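Local atomic coordinates of RNA-dependent RNA Polymerase (Bombyx mori cytoplasmic polyhedrosis virus, PDB entry 6TZ0), a protein that catalyses RNA-templated RNA synthesis inside a double-stranded RNA virus, making plus strands in transcription and the complementary minus strands in genome replication. Residues R449-M452 with Q453-A457; V630-A633 with E634-P638; E923-P927 with V928-E932. All coordinates share one frame; numbering follows the deposited sequence.

Interactions 1 and 3 lie close in space although some 465 residues separate them in sequence: their centres are 14 Å apart and their nearest atoms about 6 Å. Helix 449-455 of the central polymerase region and helix 927-937 of the C-terminal region pack together through I450, Q453, A454 and V455 against L933 and L937, beyond the first turn that interaction 3 describes. Interaction 2 stands apart, with its centre 27 Å from that of interaction 1 and 39 Å from that of interaction 3. It is also the contact close to the nucleotide site, since the T636 side chain is about 5 Å from that of D552, a UTP-binding residue; interactions 1 and 3 lie away from the known nucleotide and magnesium sites.

Interaction 1: R449-M452 with Q453-A457; sequences RIVM and QAVFA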
loop_
_atom_site.group_PDB
_atom_site.type_symbol
_atom_site.label_atom_id
_atom_site.label_comp_id
_atom_site.label_asym_id
_atom_site.label_seq_id
_atom_site.Cartn_x
_atom_site.Cartn_y
_atom_site.Cartn_z
ATOM N N ARG A 449 -9.775 10.014 -2.381
ATOM C CA ARG A 449 -10.766 9.029 -2.786
ATOM C C ARG A 449 -12.155 9.386 -2.283
ATOM O O ARG A 449 -13.150 8.979 -2.887
ATOM C CB ARG A 449 -10.358 7.647 -2.291
ATOM C CG ARG A 449 -9.142 7.112 -2.989
ATOM C CD ARG A 449 -8.852 5.693 -2.587
ATOM N NE ARG A 449 -7.679 5.184 -3.284
ATOM C CZ ARG A 449 -7.717 4.615 -4.482
ATOM N NH1 ARG A 449 -8.866 4.477 -5.119
ATOM N NH2 ARG A 449 -6.604 4.178 -5.044
ATOM N N ILE A 450 -12.246 10.167 -1.211
ATOM C CA ILE A 450 -13.561 10.443 -0.650
ATOM C C ILE A 450 -14.275 11.556 -1.426
ATOM O O ILE A 450 -15.501 11.522 -1.564
ATOM C CB ILE A 450 -13.435 10.731 0.861
ATOM C CG1 ILE A 450 -14.797 10.639 1.541
ATOM C CG2 ILE A 450 -12.756 12.055 1.145
ATOM C CD1 ILE A 450 -15.375 9.241 1.528
ATOM N N VAL A 451 -13.545 12.503 -2.017
ATOM C CA VAL A 451 -14.184 13.485 -2.888
ATOM C C VAL A 451 -14.558 12.849 -4.220
ATOM O O VAL A 451 -15.622 13.132 -4.781
ATOM C CB VAL A 451 -13.270 14.717 -3.051
ATOM C CG1 VAL A 451 -13.789 15.675 -4.101
ATOM C CG2 VAL A 451 -13.177 15.450 -1.740
ATOM N N MET A 452 -13.713 11.942 -4.709
ATOM C CA MET A 452 -14.029 11.141 -5.890
ATOM C C MET A 452 -15.274 10.288 -5.674
ATOM O O MET A 452 -16.088 10.123 -6.588
ATOM C CB MET A 452 -12.817 10.276 -6.230
ATOM C CG MET A 452 -12.962 9.243 -7.333
ATOM S SD MET A 452 -13.178 9.767 -9.030
ATOM C CE MET A 452 -13.743 8.233 -9.759
ATOM N N GLN A 453 -15.454 9.765 -4.465
ATOM C CA GLN A 453 -16.648 8.982 -4.170
ATOM C C GLN A 453 -17.868 9.879 -3.992
ATOM O O GLN A 453 -18.985 9.492 -4.349
ATOM C CB GLN A 453 -16.399 8.122 -2.930
ATOM C CG GLN A 453 -17.552 7.229 -2.532
ATOM C CD GLN A 453 -17.886 6.202 -3.580
ATOM O OE1 GLN A 453 -17.006 5.565 -4.147
ATOM N NE2 GLN A 453 -19.166 6.047 -3.859
ATOM N N ALA A 454 -17.675 11.085 -3.457
ATOM C CA ALA A 454 -18.784 12.019 -3.307
ATOM C C ALA A 454 -19.243 12.589 -4.644
ATOM O O ALA A 454 -20.400 12.994 -4.777
ATOM C CB ALA A 454 -18.389 13.148 -2.362
ATOM N N VAL A 455 -18.363 12.626 -5.640
ATOM C CA VAL A 455 -18.735 13.171 -6.942
ATOM C C VAL A 455 -19.567 12.169 -7.736
ATOM O O VAL A 455 -20.623 12.510 -8.280
ATOM C CB VAL A 455 -17.470 13.620 -7.700
ATOM C CG1 VAL A 455 -17.746 13.828 -9.156
ATOM C CG2 VAL A 455 -16.979 14.932 -7.129
ATOM N N PHE A 456 -19.129 10.911 -7.790
ATOM C CA PHE A 456 -19.812 9.873 -8.551
ATOM C C PHE A 456 -20.744 9.036 -7.687
ATOM O O PHE A 456 -20.910 7.841 -7.938
ATOM C CB PHE A 456 -18.797 8.974 -9.243
ATOM C CG PHE A 456 -18.019 9.660 -10.309
ATOM C CD1 PHE A 456 -18.549 9.824 -11.573
ATOM C CD2 PHE A 456 -16.757 10.149 -10.047
ATOM C CE1 PHE A 456 -17.826 10.456 -12.556
ATOM C CE2 PHE A 456 -16.033 10.783 -11.024
ATOM C CZ PHE A 456 -16.567 10.934 -12.280
ATOM N N ALA A 457 -21.361 9.645 -6.676
ATOM C CA ALA A 457 -22.219 8.904 -5.764
ATOM C C ALA A 457 -23.548 8.520 -6.389
ATOM O O ALA A 457 -24.230 7.637 -5.865
ATOM C CB ALA A 457 -22.466 9.724 -4.503
#
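M452, in the last turn of helix 449-455, and F456, just beyond its end, meet in a Met-aromatic contact. M452 has CG anti to its own N (chi1 173°) and bends at chi2 (68°), which carries the thioether along the helix to the rim of the phenyl ring. Two atoms do the touching: SD lies 3.6 Å from F456 CE2, and the terminal CE lies 3.6 Å from F456 CD2. SD is 4.7 Å from the F456 ring centroid and 72° off the ring normal, an oblique approach. The ring edge faces the backbone, with M452 O near the ring plane and 3.5 Å from F456 CD2, while V455 CG1 covers part of one face. Beneath these side chains, Q453, A454 and V455 donate their N-H groups to the carbonyls of R449, I450 and V451, each at 2.9 Å between N and O. The next bond, F456 N to M452 O, stretches to 3.4 Å and is weak, consistent with F456 being the first residue to leave helical phi/psi. The R449 guanidinium turns away to L492 O and N494 OD1. Around the helix, helix 413-422 touches R449, I450 and Q453, helix 494-499 meets R449, M452 and Q453, and helix 927-937 packs on I450, Q453, A454 and V455.

Interaction 2: V630-A633 with E634-P638; sequences VKNA and EGTYP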
loop_
_atom_site.group_PDB
_atom_site.type_symbol
_atom_site.label_atom_id
_atom_site.label_comp_id
_atom_site.label_asym_id
_atom_site.label_seq_id
_atom_site.Cartn_x
_atom_site.Cartn_y
_atom_site.Cartn_z
ATOM N N VAL A 630 4.171 3.106 -21.027
ATOM C CA VAL A 630 4.825 1.814 -20.876
ATOM C C VAL A 630 3.915 0.912 -20.057
ATOM O O VAL A 630 3.484 1.287 -18.961
ATOM C CB VAL A 630 6.201 1.960 -20.199
ATOM C CG1 VAL A 630 6.863 0.605 -20.020
ATOM C CG2 VAL A 630 7.084 2.892 -20.994
ATOM N N LYS A 631 3.631 -0.273 -20.579
ATOM C CA LYS A 631 2.794 -1.246 -19.901
ATOM C C LYS A 631 3.651 -2.402 -19.408
ATOM O O LYS A 631 4.804 -2.550 -19.807
ATOM C CB LYS A 631 1.685 -1.733 -20.834
ATOM C CG LYS A 631 0.738 -0.611 -21.206
ATOM C CD LYS A 631 -0.298 -1.034 -22.204
ATOM C CE LYS A 631 0.290 -1.211 -23.586
ATOM N NZ LYS A 631 0.735 0.083 -24.162
ATOM N N ASN A 632 3.095 -3.195 -18.505
ATOM C CA ASN A 632 3.805 -4.320 -17.919
ATOM C C ASN A 632 3.236 -5.627 -18.462
ATOM O O ASN A 632 2.131 -5.670 -18.994
ATOM C CB ASN A 632 3.679 -4.268 -16.395
ATOM C CG ASN A 632 4.651 -5.183 -15.692
ATOM O OD1 ASN A 632 5.470 -5.839 -16.322
ATOM N ND2 ASN A 632 4.538 -5.259 -14.379
ATOM N N ALA A 633 4.009 -6.700 -18.334
ATOM C CA ALA A 633 3.432 -8.016 -18.545
ATOM C C ALA A 633 2.540 -8.387 -17.362
ATOM O O ALA A 633 2.611 -7.791 -16.287
ATOM C CB ALA A 633 4.522 -9.065 -18.745
ATOM N N GLU A 634 1.689 -9.380 -17.573
ATOM C CA GLU A 634 0.639 -9.700 -16.620
ATOM C C GLU A 634 1.050 -10.899 -15.771
ATOM O O GLU A 634 1.858 -11.727 -16.187
ATOM C CB GLU A 634 -0.674 -9.964 -17.365
ATOM C CG GLU A 634 -1.952 -9.774 -16.550
ATOM C CD GLU A 634 -2.395 -11.033 -15.845
ATOM O OE1 GLU A 634 -2.099 -12.126 -16.368
ATOM O OE2 GLU A 634 -3.030 -10.939 -14.771
ATOM N N GLY A 635 0.514 -10.965 -14.559
ATOM C CA GLY A 635 0.826 -12.071 -13.678
ATOM C C GLY A 635 1.713 -11.668 -12.522
ATOM O O GLY A 635 2.497 -12.472 -12.011
ATOM N N THR A 636 1.618 -10.411 -12.129
ATOM C CA THR A 636 2.261 -9.888 -10.941
ATOM C C THR A 636 1.161 -9.837 -9.880
ATOM O O THR A 636 0.079 -10.394 -10.074
ATOM C CB THR A 636 2.910 -8.540 -11.291
ATOM O OG1 THR A 636 3.534 -8.664 -12.569
ATOM C CG2 THR A 636 4.033 -8.157 -10.329
ATOM N N TYR A 637 1.419 -9.209 -8.741
ATOM C CA TYR A 637 0.346 -8.885 -7.833
ATOM C C TYR A 637 0.398 -7.386 -7.569
ATOM O O TYR A 637 1.482 -6.860 -7.280
ATOM C CB TYR A 637 0.463 -9.668 -6.526
ATOM C CG TYR A 637 -0.835 -9.699 -5.773
ATOM C CD1 TYR A 637 -1.849 -10.561 -6.162
ATOM C CD2 TYR A 637 -1.069 -8.845 -4.709
ATOM C CE1 TYR A 637 -3.047 -10.587 -5.499
ATOM C CE2 TYR A 637 -2.268 -8.865 -4.041
ATOM C CZ TYR A 637 -3.250 -9.735 -4.439
ATOM O OH TYR A 637 -4.447 -9.757 -3.772
ATOM N N PRO A 638 -0.731 -6.671 -7.662
ATOM C CA PRO A 638 -0.665 -5.204 -7.810
ATOM C C PRO A 638 -0.159 -4.464 -6.585
ATOM O O PRO A 638 0.496 -3.425 -6.734
ATOM C CB PRO A 638 -2.117 -4.827 -8.134
ATOM C CG PRO A 638 -2.729 -6.075 -8.664
ATOM C CD PRO A 638 -2.089 -7.185 -7.904
#
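N632 and A633 face T636 across a tight bend in the loop that leaves strand 628-631, and no hydrogen bond joins the two segments directly. Within 630-633, N632 OD1 receives a weak bond from A633 N at 2.6 Å, bent to 119° at the hydrogen. Along 634-638, E634 comes first. Its CB stays 3.6 Å from A633 C, while CG anti to the backbone N (chi1 -157°) and a bend at chi2 take the carboxylate away from 630-633. There OE2 bonds T618 OG1, and OE1 makes a weak bond to H542 NE2 of the Viral structural protein 4 chain. G635 then turns the chain at a phi of 108°, where its lack of a CB avoids a collision with E634 O. The turn brings T636 back, its CB directed at 630-633. Its OG1 lies 3.9 Å from A633 O and 4.0 Å from N632 ND2, too far for bonding, and the N632 and T636 side chains cross at about a right angle. Y637 and P638 run on beyond 630-633, with P638 CD 3.5 Å above one face of the Y637 ring, toward its rim. The chemistry is that of a shared acceptor: N632 ND2 and T636 OG1 both hydrogen-bond to V357 O, so one carbonyl ties the two arms of the bend together without a direct bond between them, with the T636 side chain held about 5 Å from that of D552, a UTP-binding residue.

Interaction 3: E923-P927 with V928-E932; sequences EDISP and VKVNE
I925 and S926 close over the first turn of helix 927-937, where V930 and K929 receive them. S926 is the N-cap. With chi1 at 66°, its OG sits between the backbone N and the carbonyl carbon and is turned to the helix start, where it accepts from K929 N over 3.5 Å, a long and weak capping bond. The same hydroxyl oxygen lies 3.3 Å from K929 CB. S926 O takes the regular helical bond from V930 N, 3.1 Å away, and P927 O accepts from N931 N at 2.9 Å. The cap therefore engages one of the amides of the first turn by side chain, and the backbone carbonyls take up the next two. I925 supplies the apolar half of the contact. Its CG1 also lies between N and the carbonyl carbon (chi1 61°), so that the longer branch reaches over the turn: CG1 is 3.7 Å from V930 CG2, and CD1 is 3.9 Å from K929 CG. It meets V930 obliquely and K929 at about a right angle. K929, bent at chi2 and chi3, leads its amine onward along the helix toward E932 OE1 in a long salt bridge of 3.8 Å. In the fold, the loop holding E923 to S926 leads from strand 919-921 into helix 927-937; V930 and N931 pack on Q978 and Q974 of helix 973-979, and I925 touches A983 in the loop that follows it.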
loop_
_atom_site.group_PDB
_atom_site.type_symbol
_atom_site.label_atom_id
_atom_site.label_comp_id
_atom_site.label_asym_id
_atom_site.label_seq_id
_atom_site.Cartn_x
_atom_site.Cartn_y
_atom_site.Cartn_z
ATOM N N GLU A 923 -7.436 26.938 -4.479
ATOM C CA GLU A 923 -8.596 27.724 -4.879
ATOM C C GLU A 923 -9.825 26.831 -4.746
ATOM O O GLU A 923 -10.013 25.898 -5.532
ATOM C CB GLU A 923 -8.418 28.259 -6.298
ATOM C CG GLU A 923 -9.299 29.449 -6.620
ATOM C CD GLU A 923 -10.635 29.048 -7.180
ATOM O OE1 GLU A 923 -10.682 28.029 -7.890
ATOM O OE2 GLU A 923 -11.635 29.743 -6.903
ATOM N N ASP A 924 -10.657 27.119 -3.750
ATOM C CA ASP A 924 -11.690 26.192 -3.317
ATOM C C ASP A 924 -12.927 26.258 -4.206
ATOM O O ASP A 924 -13.140 27.211 -4.958
ATOM C CB ASP A 924 -12.092 26.477 -1.871
ATOM C CG ASP A 924 -10.993 26.149 -0.884
ATOM O OD1 ASP A 924 -10.154 25.273 -1.188
ATOM O OD2 ASP A 924 -10.977 26.758 0.206
ATOM N N ILE A 925 -13.751 25.215 -4.102
ATOM C CA ILE A 925 -15.052 25.160 -4.760
ATOM C C ILE A 925 -16.076 25.884 -3.897
ATOM O O ILE A 925 -15.794 26.236 -2.746
ATOM C CB ILE A 925 -15.489 23.710 -5.037
ATOM C CG1 ILE A 925 -15.613 22.926 -3.737
ATOM C CG2 ILE A 925 -14.513 23.018 -5.953
ATOM C CD1 ILE A 925 -16.255 21.576 -3.915
ATOM N N SER A 926 -17.262 26.120 -4.453
ATOM C CA SER A 926 -18.298 26.854 -3.744
ATOM C C SER A 926 -18.856 26.013 -2.595
ATOM O O SER A 926 -18.938 24.787 -2.700
ATOM C CB SER A 926 -19.418 27.243 -4.705
ATOM O OG SER A 926 -20.104 26.105 -5.187
ATOM N N PRO A 927 -19.227 26.647 -1.476
ATOM C CA PRO A 927 -19.683 25.868 -0.311
ATOM C C PRO A 927 -21.039 25.209 -0.500
ATOM O O PRO A 927 -21.313 24.208 0.175
ATOM C CB PRO A 927 -19.720 26.909 0.812
ATOM C CG PRO A 927 -19.921 28.200 0.115
ATOM C CD PRO A 927 -19.178 28.090 -1.182
ATOM N N VAL A 928 -21.888 25.742 -1.385
ATOM C CA VAL A 928 -23.119 25.056 -1.769
ATOM C C VAL A 928 -22.795 23.720 -2.423
ATOM O O VAL A 928 -23.430 22.695 -2.136
ATOM C CB VAL A 928 -23.952 25.961 -2.698
ATOM C CG1 VAL A 928 -25.212 25.253 -3.173
ATOM C CG2 VAL A 928 -24.304 27.257 -1.995
ATOM N N LYS A 929 -21.765 23.704 -3.273
ATOM C CA LYS A 929 -21.277 22.462 -3.863
ATOM C C LYS A 929 -20.694 21.524 -2.809
ATOM O O LYS A 929 -20.841 20.303 -2.929
ATOM C CB LYS A 929 -20.242 22.789 -4.943
ATOM C CG LYS A 929 -19.677 21.603 -5.684
ATOM C CD LYS A 929 -20.770 20.850 -6.417
ATOM C CE LYS A 929 -21.332 21.669 -7.562
ATOM N NZ LYS A 929 -22.364 20.907 -8.313
ATOM N N VAL A 930 -20.076 22.070 -1.757
ATOM C CA VAL A 930 -19.515 21.241 -0.691
ATOM C C VAL A 930 -20.627 20.542 0.082
ATOM O O VAL A 930 -20.562 19.327 0.333
ATOM C CB VAL A 930 -18.635 22.093 0.242
ATOM C CG1 VAL A 930 -18.141 21.267 1.418
ATOM C CG2 VAL A 930 -17.464 22.667 -0.518
ATOM N N ASN A 931 -21.668 21.299 0.456
ATOM C CA ASN A 931 -22.822 20.716 1.133
ATOM C C ASN A 931 -23.526 19.699 0.253
ATOM O O ASN A 931 -23.981 18.662 0.743
ATOM C CB ASN A 931 -23.812 21.802 1.554
ATOM C CG ASN A 931 -23.263 22.717 2.620
ATOM O OD1 ASN A 931 -23.101 23.915 2.404
ATOM N ND2 ASN A 931 -22.976 22.157 3.785
ATOM N N GLU A 932 -23.592 19.963 -1.055
ATOM C CA GLU A 932 -24.248 19.036 -1.968
ATOM C C GLU A 932 -23.478 17.727 -2.091
ATOM O O GLU A 932 -24.081 16.645 -2.058
ATOM C CB GLU A 932 -24.428 19.694 -3.332
ATOM C CG GLU A 932 -25.177 18.838 -4.323
ATOM C CD GLU A 932 -25.503 19.576 -5.595
ATOM O OE1 GLU A 932 -25.160 20.772 -5.694
ATOM O OE2 GLU A 932 -26.102 18.958 -6.500
#